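Hydrolase (PDB 4QKU) probably hydrolyses fumarylacetoacetate to fumarate and acetoacetate, the last step of phenylalanine and tyrosine breakdown, with the help of bound metal ions. Local coordinates at residues D220-T225 / L254-A259; D261-E266 / F273-F278. All coordinates share one frame; numbering follows the deposited sequence.

How the contacts relate
Contact 1 and contact 2 show how consecutive pieces of chain can build a sodium site, completed by A279 and T280, beside carboxylates predicted to bind calcium. Their centres lie about 13 Å apart, and they follow in series: the strand pair of 219-229 and 248-259 closes first, then the chain runs from strand 248-259 into helix 260-266 and on to the short helix 274-277. Both touch the sodium ion, contact 1 through D256 and W257, contact 2 through K276; D256, K276 and T280 are also predicted magnesium ligands. The contacts meet directly, in the salt bridge from K276 NZ to E222 OE2 (2.9 Å) and the packing of F278 against W257, all within the FAH C-terminal region.

Contact 1: D220-T225 / L254-A259; sequences DIELET and LNDWSA. With NA (sodium ion), chain H.
L254 and E224 face each other as an antiparallel hydrogen-bonded pair, and their side chains run alongside one another in the same direction. The branch CD2 of L254 lies 3.7 Å from E224 OE1, giving the glutamate an apolar flank, while its carboxylate finds its main polar partner at G372. The backbone bond from L254 N to E224 O, 2.9 Å long, holds this end of the pairing. At the other end S258 N donates to D220 O over 3.1 Å, almost straight at 172°. E222 sits where the strands lose their regular pairing. Its N-H reaches the side chain of N255, whose OD1 accepts at 3.1 Å; the amide arrives there because its CG is anti to the backbone N (chi1 -172°). E222 O in turn accepts D256 N in its carbonyl plane, on a lone pair. S258 OG is set between the E222 chain, 3.4 Å from its CG, and D256 O, to which it donates. E222 OE2 comes within 3.1 Å of D256 OD2, the carboxylate planes turned 63° apart. Such crowding of acids is probably eased by the salt bridge from K276 to E222 OE2 and by the sodium ion, bound by D256 OD1 (2.4 Å) and W257 O. Beside N255, I221 CG2 packs against W257 CZ3 at 3.6 Å. Acidic side chains thus gather where two antiparallel strands break their pairing, D256 at the centre of an inverse gamma turn. E222, E224 and D256, with D149, are predicted to bind calcium, as in the FAH family, and D256 also magnesium; the ion seen here is sodium.

Contact 2: D261-E266 / F273-F278; sequences DIQQWE and FNSKGF. With NA (sodium ion), chain H; SO4 (sulfate ion), chain J.
The carboxylate of E266 is met by the backbone of 273-275, with OE2 gripped by three donors. F273 N approaches at 2.9 Å from above the carboxylate plane, S275 N comes in on the syn side at 2.9 Å, and S275 OG lies nearly in line with the C-O bond, also at 2.9 Å. OE1 adds a weak bond from N274 N. S275 OG reaches the acid from between its own backbone N and carbonyl carbon (chi1 68°), while CB of the same serine packs on Q263 CB at 3.4 Å and on I262 CG2. Further along, the extended Q263 and the bent K276 converge on a sulfate ion, probably from the crystallisation liquor: Q263 NE2 and K276 NZ, which also pairs with E222, both donate to its O3, at 3.1 and 3.2 Å. R260 holds Q263 OE1 and, with H156, also binds the sulfate, which marks what is probably the substrate pocket, Q263 being a predicted substrate ligand. K276 O meanwhile binds the sodium ion. Outward, S275 is bonded through its backbone to A259 of strand 248-259, F278 touches strands 196-203 and 248-259, and N274 ND2 bonds to H355 O and the F273 ring meets H356 edge-to-face, both of the second subunit.

Contact 1: D220-T225 / L254-A259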
ATOM      1  N   ASP B 220      -5.364  13.819  16.289  1.00 19.23           N
ATOM      2  CA  ASP B 220      -5.839  12.783  17.168  1.00 18.92           C
ATOM      3  C   ASP B 220      -4.959  11.550  17.040  1.00 17.96           C
ATOM      4  O   ASP B 220      -4.199  11.399  16.084  1.00 16.94           O
ATOM      5  CB  ASP B 220      -7.306  12.445  16.838  1.00 19.07           C
ATOM      6  CG  ASP B 220      -8.026  11.674  17.968  1.00 19.78           C
ATOM      7  OD1 ASP B 220      -7.428  11.422  19.034  1.00 18.91           O
ATOM      8  OD2 ASP B 220      -9.217  11.322  17.782  1.00 20.61           O
ATOM      9  N   ILE B 221      -5.040  10.700  18.055  1.00 17.90           N
ATOM     10  CA  ILE B 221      -4.429   9.380  18.030  1.00 17.50           C
ATOM     11  C   ILE B 221      -5.475   8.372  17.710  1.00 17.18           C
ATOM     12  O   ILE B 221      -6.670   8.674  17.715  1.00 17.46           O
ATOM     13  CB  ILE B 221      -3.789   9.016  19.379  1.00 17.93           C
ATOM     14  CG1 ILE B 221      -4.772   9.182  20.553  1.00 18.45           C
ATOM     15  CG2 ILE B 221      -2.587   9.892  19.623  1.00 17.94           C
ATOM     16  CD1 ILE B 221      -5.148   7.875  21.171  1.00 18.72           C
ATOM     17  N   GLU B 222      -5.020   7.168  17.389  1.00 16.87           N
ATOM     18  CA  GLU B 222      -5.913   6.004  17.333  1.00 16.17           C
ATOM     19  C   GLU B 222      -5.174   4.812  17.899  1.00 15.04           C
ATOM     20  O   GLU B 222      -4.236   4.304  17.279  1.00 13.95           O
ATOM     21  CB  GLU B 222      -6.359   5.735  15.903  1.00 17.00           C
ATOM     22  CG  GLU B 222      -7.445   6.683  15.392  1.00 17.80           C
ATOM     23  CD  GLU B 222      -8.284   6.071  14.287  1.00 18.42           C
ATOM     24  OE1 GLU B 222      -9.522   6.271  14.330  1.00 19.12           O
ATOM     25  OE2 GLU B 222      -7.714   5.384  13.392  1.00 18.64           O
ATOM     26  N   LEU B 223      -5.570   4.413  19.110  1.00 14.37           N
ATOM     27  CA  LEU B 223      -5.027   3.213  19.749  1.00 13.62           C
ATOM     28  C   LEU B 223      -5.421   1.913  19.008  1.00 12.79           C
ATOM     29  O   LEU B 223      -6.589   1.600  18.874  1.00 12.24           O
ATOM     30  CB  LEU B 223      -5.490   3.117  21.202  1.00 13.75           C
ATOM     31  CG  LEU B 223      -5.217   1.801  21.943  1.00 13.63           C
ATOM     32  CD1 LEU B 223      -3.731   1.499  22.060  1.00 13.41           C
ATOM     33  CD2 LEU B 223      -5.853   1.896  23.316  1.00 14.21           C
ATOM     34  N   GLU B 224      -4.416   1.191  18.537  1.00 12.43           N
ATOM     35  CA  GLU B 224      -4.606  -0.022  17.777  1.00 12.76           C
ATOM     36  C   GLU B 224      -3.437  -0.936  18.027  1.00 12.59           C
ATOM     37  O   GLU B 224      -2.411  -0.515  18.582  1.00 12.34           O
ATOM     38  CB  GLU B 224      -4.637   0.248  16.239  1.00 13.03           C
ATOM     39  CG  GLU B 224      -5.532   1.380  15.754  1.00 13.58           C
ATOM     40  CD  GLU B 224      -5.736   1.368  14.250  1.00 14.42           C
ATOM     41  OE1 GLU B 224      -5.550   0.299  13.617  1.00 14.58           O
ATOM     42  OE2 GLU B 224      -6.135   2.421  13.685  1.00 15.40           O
ATOM     43  N   THR B 225      -3.609  -2.180  17.614  1.00 12.47           N
ATOM     44  CA  THR B 225      -2.496  -3.079  17.404  1.00 13.12           C
ATOM     45  C   THR B 225      -2.484  -3.496  15.938  1.00 13.51           C
ATOM     46  O   THR B 225      -3.483  -3.401  15.217  1.00 13.17           O
ATOM     47  CB  THR B 225      -2.635  -4.402  18.199  1.00 13.55           C
ATOM     48  OG1 THR B 225      -3.764  -5.123  17.706  1.00 13.82           O
ATOM     49  CG2 THR B 225      -2.799  -4.169  19.717  1.00 13.74           C
ATOM     50  N   LEU B 254       0.195   0.204  17.478  1.00 14.92           N
ATOM     51  CA  LEU B 254      -0.010   0.993  16.270  1.00 14.43           C
ATOM     52  C   LEU B 254      -0.840   2.239  16.580  1.00 14.09           C
ATOM     53  O   LEU B 254      -1.959   2.134  17.038  1.00 13.56           O
ATOM     54  CB  LEU B 254      -0.690   0.132  15.208  1.00 14.52           C
ATOM     55  CG  LEU B 254      -0.854   0.696  13.772  1.00 14.93           C
ATOM     56  CD1 LEU B 254      -0.979  -0.440  12.776  1.00 14.82           C
ATOM     57  CD2 LEU B 254      -2.074   1.589  13.630  1.00 15.37           C
ATOM     58  N   ASN B 255      -0.244   3.411  16.340  1.00 14.08           N
ATOM     59  CA  ASN B 255      -0.917   4.655  16.493  1.00 14.18           C
ATOM     60  C   ASN B 255      -1.236   5.158  15.114  1.00 14.49           C
ATOM     61  O   ASN B 255      -0.352   5.587  14.379  1.00 13.80           O
ATOM     62  CB  ASN B 255      -0.048   5.665  17.239  1.00 14.17           C
ATOM     63  CG  ASN B 255      -0.809   6.936  17.579  1.00 14.25           C
ATOM     64  OD1 ASN B 255      -1.943   7.149  17.118  1.00 14.17           O
ATOM     65  ND2 ASN B 255      -0.194   7.789  18.391  1.00 14.33           N
ATOM     66  N   ASP B 256      -2.518   5.105  14.766  1.00 15.32           N
ATOM     67  CA  ASP B 256      -2.951   5.571  13.468  1.00 15.49           C
ATOM     68  C   ASP B 256      -3.352   7.016  13.587  1.00 15.85           C
ATOM     69  O   ASP B 256      -4.544   7.337  13.655  1.00 15.98           O
ATOM     70  CB  ASP B 256      -4.102   4.761  12.900  1.00 15.83           C
ATOM     71  CG  ASP B 256      -4.498   5.234  11.496  1.00 16.27           C
ATOM     72  OD1 ASP B 256      -3.660   5.883  10.823  1.00 16.89           O
ATOM     73  OD2 ASP B 256      -5.643   5.003  11.075  1.00 16.41           O
ATOM     74  N   TRP B 257      -2.348   7.884  13.600  1.00 15.08           N
ATOM     75  CA  TRP B 257      -2.594   9.306  13.731  1.00 15.31           C
ATOM     76  C   TRP B 257      -3.617   9.742  12.716  1.00 15.91           C
ATOM     77  O   TRP B 257      -3.521   9.368  11.543  1.00 16.44           O
ATOM     78  CB  TRP B 257      -1.323  10.103  13.497  1.00 14.68           C
ATOM     79  CG  TRP B 257      -0.126   9.718  14.328  1.00 13.81           C
ATOM     80  CD1 TRP B 257       0.910   8.887  13.955  1.00 13.14           C
ATOM     81  CD2 TRP B 257       0.175  10.166  15.632  1.00 13.55           C
ATOM     82  NE1 TRP B 257       1.815   8.802  14.958  1.00 13.06           N
ATOM     83  CE2 TRP B 257       1.403   9.597  15.994  1.00 13.30           C
ATOM     84  CE3 TRP B 257      -0.455  11.038  16.525  1.00 13.94           C
ATOM     85  CZ2 TRP B 257       2.002   9.852  17.210  1.00 13.52           C
ATOM     86  CZ3 TRP B 257       0.153  11.305  17.731  1.00 13.91           C
ATOM     87  CH2 TRP B 257       1.363  10.701  18.069  1.00 13.74           C
ATOM     88  N   SER B 258      -4.576  10.545  13.161  1.00 16.71           N
ATOM     89  CA  SER B 258      -5.712  10.959  12.337  1.00 17.01           C
ATOM     90  C   SER B 258      -5.972  12.461  12.450  1.00 17.68           C
ATOM     91  O   SER B 258      -5.955  13.007  13.555  1.00 18.11           O
ATOM     92  CB  SER B 258      -6.942  10.225  12.813  1.00 16.94           C
ATOM     93  OG  SER B 258      -6.740   8.825  12.800  1.00 17.11           O
ATOM     94  N   ALA B 259      -6.177  13.137  11.324  1.00 17.75           N
ATOM     95  CA  ALA B 259      -6.601  14.531  11.341  1.00 18.97           C
ATOM     96  C   ALA B 259      -8.103  14.600  11.106  1.00 19.55           C
ATOM     97  O   ALA B 259      -8.555  14.465   9.972  1.00 20.40           O
ATOM     98  CB  ALA B 259      -5.859  15.317  10.283  1.00 19.28           C
TER
HETATM   99 NA    NA H 501      -2.171   7.693  10.373  1.00 15.60          NA

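Contact 2: D261-E266 / F273-F278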
ATOM      1  N   ASP B 261     -10.554  16.857  11.225  1.00 21.45           N
ATOM      2  CA  ASP B 261     -11.219  17.897  10.426  1.00 22.57           C
ATOM      3  C   ASP B 261     -10.987  17.696   8.931  1.00 22.70           C
ATOM      4  O   ASP B 261     -11.889  17.932   8.114  1.00 23.36           O
ATOM      5  CB  ASP B 261     -10.856  19.328  10.869  1.00 23.49           C
ATOM      6  CG  ASP B 261      -9.402  19.505  11.295  1.00 24.23           C
ATOM      7  OD1 ASP B 261      -8.585  18.549  11.292  1.00 24.24           O
ATOM      8  OD2 ASP B 261      -9.068  20.662  11.650  1.00 25.84           O
ATOM      9  N   ILE B 262      -9.786  17.238   8.587  1.00 22.54           N
ATOM     10  CA  ILE B 262      -9.428  16.886   7.223  1.00 22.60           C
ATOM     11  C   ILE B 262     -10.253  15.689   6.758  1.00 22.26           C
ATOM     12  O   ILE B 262     -10.742  15.650   5.623  1.00 22.43           O
ATOM     13  CB  ILE B 262      -7.923  16.544   7.125  1.00 23.51           C
ATOM     14  CG1 ILE B 262      -7.062  17.792   7.441  1.00 24.69           C
ATOM     15  CG2 ILE B 262      -7.582  16.014   5.733  1.00 24.30           C
ATOM     16  CD1 ILE B 262      -5.560  17.547   7.528  1.00 24.85           C
ATOM     17  N   GLN B 263     -10.391  14.718   7.653  1.00 21.62           N
ATOM     18  CA  GLN B 263     -11.079  13.470   7.382  1.00 21.12           C
ATOM     19  C   GLN B 263     -12.566  13.667   7.036  1.00 21.56           C
ATOM     20  O   GLN B 263     -13.018  13.237   5.959  1.00 21.52           O
ATOM     21  CB  GLN B 263     -10.954  12.589   8.603  1.00 20.29           C
ATOM     22  CG  GLN B 263     -11.500  11.178   8.484  1.00 19.75           C
ATOM     23  CD  GLN B 263     -11.383  10.430   9.802  1.00 19.23           C
ATOM     24  OE1 GLN B 263     -10.884  10.981  10.789  1.00 19.41           O
ATOM     25  NE2 GLN B 263     -11.849   9.183   9.834  1.00 18.41           N
ATOM     26  N   GLN B 264     -13.298  14.339   7.922  1.00 22.24           N
ATOM     27  CA  GLN B 264     -14.750  14.555   7.745  1.00 22.94           C
ATOM     28  C   GLN B 264     -15.038  15.094   6.335  1.00 23.47           C
ATOM     29  O   GLN B 264     -15.911  14.579   5.644  1.00 21.90           O
ATOM     30  CB  GLN B 264     -15.329  15.510   8.807  1.00 22.79           C
ATOM     31  N   TRP B 265     -14.235  16.069   5.899  1.00 24.74           N
ATOM     32  CA  TRP B 265     -14.437  16.720   4.600  1.00 26.29           C
ATOM     33  C   TRP B 265     -14.078  15.872   3.358  1.00 25.33           C
ATOM     34  O   TRP B 265     -14.675  16.063   2.307  1.00 26.19           O
ATOM     35  CB  TRP B 265     -13.676  18.055   4.562  1.00 27.61           C
ATOM     36  CG  TRP B 265     -13.743  18.744   3.256  1.00 29.08           C
ATOM     37  CD1 TRP B 265     -12.698  19.031   2.422  1.00 29.36           C
ATOM     38  CD2 TRP B 265     -14.924  19.243   2.609  1.00 30.66           C
ATOM     39  NE1 TRP B 265     -13.148  19.690   1.308  1.00 30.21           N
ATOM     40  CE2 TRP B 265     -14.511  19.830   1.392  1.00 30.61           C
ATOM     41  CE3 TRP B 265     -16.295  19.251   2.939  1.00 31.51           C
ATOM     42  CZ2 TRP B 265     -15.416  20.404   0.495  1.00 31.15           C
ATOM     43  CZ3 TRP B 265     -17.193  19.837   2.048  1.00 31.75           C
ATOM     44  CH2 TRP B 265     -16.746  20.401   0.839  1.00 31.96           C
ATOM     45  N   GLU B 266     -13.124  14.949   3.478  1.00 24.94           N
ATOM     46  CA  GLU B 266     -12.576  14.213   2.316  1.00 25.15           C
ATOM     47  C   GLU B 266     -13.159  12.788   2.097  1.00 25.18           C
ATOM     48  O   GLU B 266     -13.140  12.284   0.982  1.00 23.85           O
ATOM     49  CB  GLU B 266     -11.046  14.100   2.449  1.00 25.01           C
ATOM     50  CG  GLU B 266     -10.585  13.027   3.444  1.00 26.04           C
ATOM     51  CD  GLU B 266      -9.089  12.753   3.433  1.00 27.11           C
ATOM     52  OE1 GLU B 266      -8.355  13.354   2.605  1.00 27.63           O
ATOM     53  OE2 GLU B 266      -8.646  11.929   4.283  1.00 27.29           O
ATOM     54  N   PHE B 273      -8.049   9.201   3.536  1.00 26.18           N
ATOM     55  CA  PHE B 273      -6.928   9.234   2.643  1.00 25.83           C
ATOM     56  C   PHE B 273      -5.833  10.090   3.282  1.00 24.94           C
ATOM     57  O   PHE B 273      -5.059   9.559   4.076  1.00 24.38           O
ATOM     58  CB  PHE B 273      -7.389   9.741   1.257  1.00 26.65           C
ATOM     59  CG  PHE B 273      -6.281   9.826   0.229  1.00 27.74           C
ATOM     60  CD1 PHE B 273      -5.342   8.797   0.093  1.00 27.98           C
ATOM     61  CD2 PHE B 273      -6.189  10.916  -0.624  1.00 28.34           C
ATOM     62  CE1 PHE B 273      -4.327   8.876  -0.847  1.00 28.32           C
ATOM     63  CE2 PHE B 273      -5.179  10.994  -1.564  1.00 28.83           C
ATOM     64  CZ  PHE B 273      -4.242   9.975  -1.670  1.00 28.43           C
ATOM     65  N   ASN B 274      -5.781  11.395   2.971  1.00 24.33           N
ATOM     66  CA  ASN B 274      -4.769  12.300   3.548  1.00 24.74           C
ATOM     67  C   ASN B 274      -4.849  12.378   5.063  1.00 22.90           C
ATOM     68  O   ASN B 274      -3.834  12.466   5.735  1.00 22.87           O
ATOM     69  CB  ASN B 274      -4.955  13.733   3.060  1.00 26.36           C
ATOM     70  CG  ASN B 274      -4.460  13.948   1.659  1.00 27.91           C
ATOM     71  OD1 ASN B 274      -3.723  13.123   1.105  1.00 30.27           O
ATOM     72  ND2 ASN B 274      -4.861  15.066   1.064  1.00 28.05           N
ATOM     73  N   SER B 275      -6.071  12.333   5.577  1.00 21.26           N
ATOM     74  CA  SER B 275      -6.329  12.461   6.990  1.00 20.50           C
ATOM     75  C   SER B 275      -5.625  11.368   7.794  1.00 19.73           C
ATOM     76  O   SER B 275      -5.447  11.554   8.978  1.00 20.69           O
ATOM     77  CB  SER B 275      -7.820  12.403   7.298  1.00 19.95           C
ATOM     78  OG  SER B 275      -8.306  11.107   7.037  1.00 19.02           O
ATOM     79  N   LYS B 276      -5.241  10.250   7.177  1.00 18.27           N
ATOM     80  CA  LYS B 276      -4.521   9.208   7.893  1.00 17.90           C
ATOM     81  C   LYS B 276      -3.131   8.906   7.343  1.00 16.55           C
ATOM     82  O   LYS B 276      -2.366   8.187   7.972  1.00 17.23           O
ATOM     83  CB  LYS B 276      -5.317   7.871   7.922  1.00 18.91           C
ATOM     84  CG  LYS B 276      -6.811   7.945   8.253  1.00 19.61           C
ATOM     85  CD  LYS B 276      -7.099   8.263   9.706  1.00 20.68           C
ATOM     86  CE  LYS B 276      -8.452   7.736  10.151  1.00 21.66           C
ATOM     87  NZ  LYS B 276      -8.352   6.388  10.790  1.00 22.78           N
ATOM     88  N   GLY B 277      -2.796   9.412   6.172  1.00 15.52           N
ATOM     89  CA  GLY B 277      -1.613   8.932   5.473  1.00 14.44           C
ATOM     90  C   GLY B 277      -0.379   9.694   5.821  1.00 13.86           C
ATOM     91  O   GLY B 277       0.688   9.332   5.386  1.00 13.84           O
ATOM     92  N   PHE B 278      -0.534  10.769   6.582  1.00 13.53           N
ATOM     93  CA  PHE B 278       0.579  11.648   6.899  1.00 13.57           C
ATOM     94  C   PHE B 278       1.575  11.028   7.862  1.00 13.12           C
ATOM     95  O   PHE B 278       2.767  11.349   7.820  1.00 12.84           O
ATOM     96  CB  PHE B 278       0.084  13.007   7.423  1.00 14.14           C
ATOM     97  CG  PHE B 278      -0.644  12.944   8.729  1.00 14.27           C
ATOM     98  CD1 PHE B 278       0.059  13.013   9.931  1.00 14.59           C
ATOM     99  CD2 PHE B 278      -2.023  12.857   8.773  1.00 14.19           C
ATOM    100  CE1 PHE B 278      -0.609  12.973  11.142  1.00 14.44           C
ATOM    101  CE2 PHE B 278      -2.681  12.783   9.983  1.00 14.16           C
ATOM    102  CZ  PHE B 278      -1.979  12.877  11.160  1.00 14.28           C
TER
HETATM  103 NA    NA H 501      -2.171   7.693  10.373  1.00 15.60          NA
HETATM  104  S   SO4 J 503     -12.162   6.187  12.339  1.00 45.14           S
HETATM  105  O1  SO4 J 503     -12.444   5.399  11.118  1.00 48.59           O
HETATM  106  O2  SO4 J 503     -11.704   5.271  13.398  1.00 45.83           O
HETATM  107  O3  SO4 J 503     -11.103   7.198  12.103  1.00 44.85           O
HETATM  108  O4  SO4 J 503     -13.416   6.879  12.718  1.00 49.01           O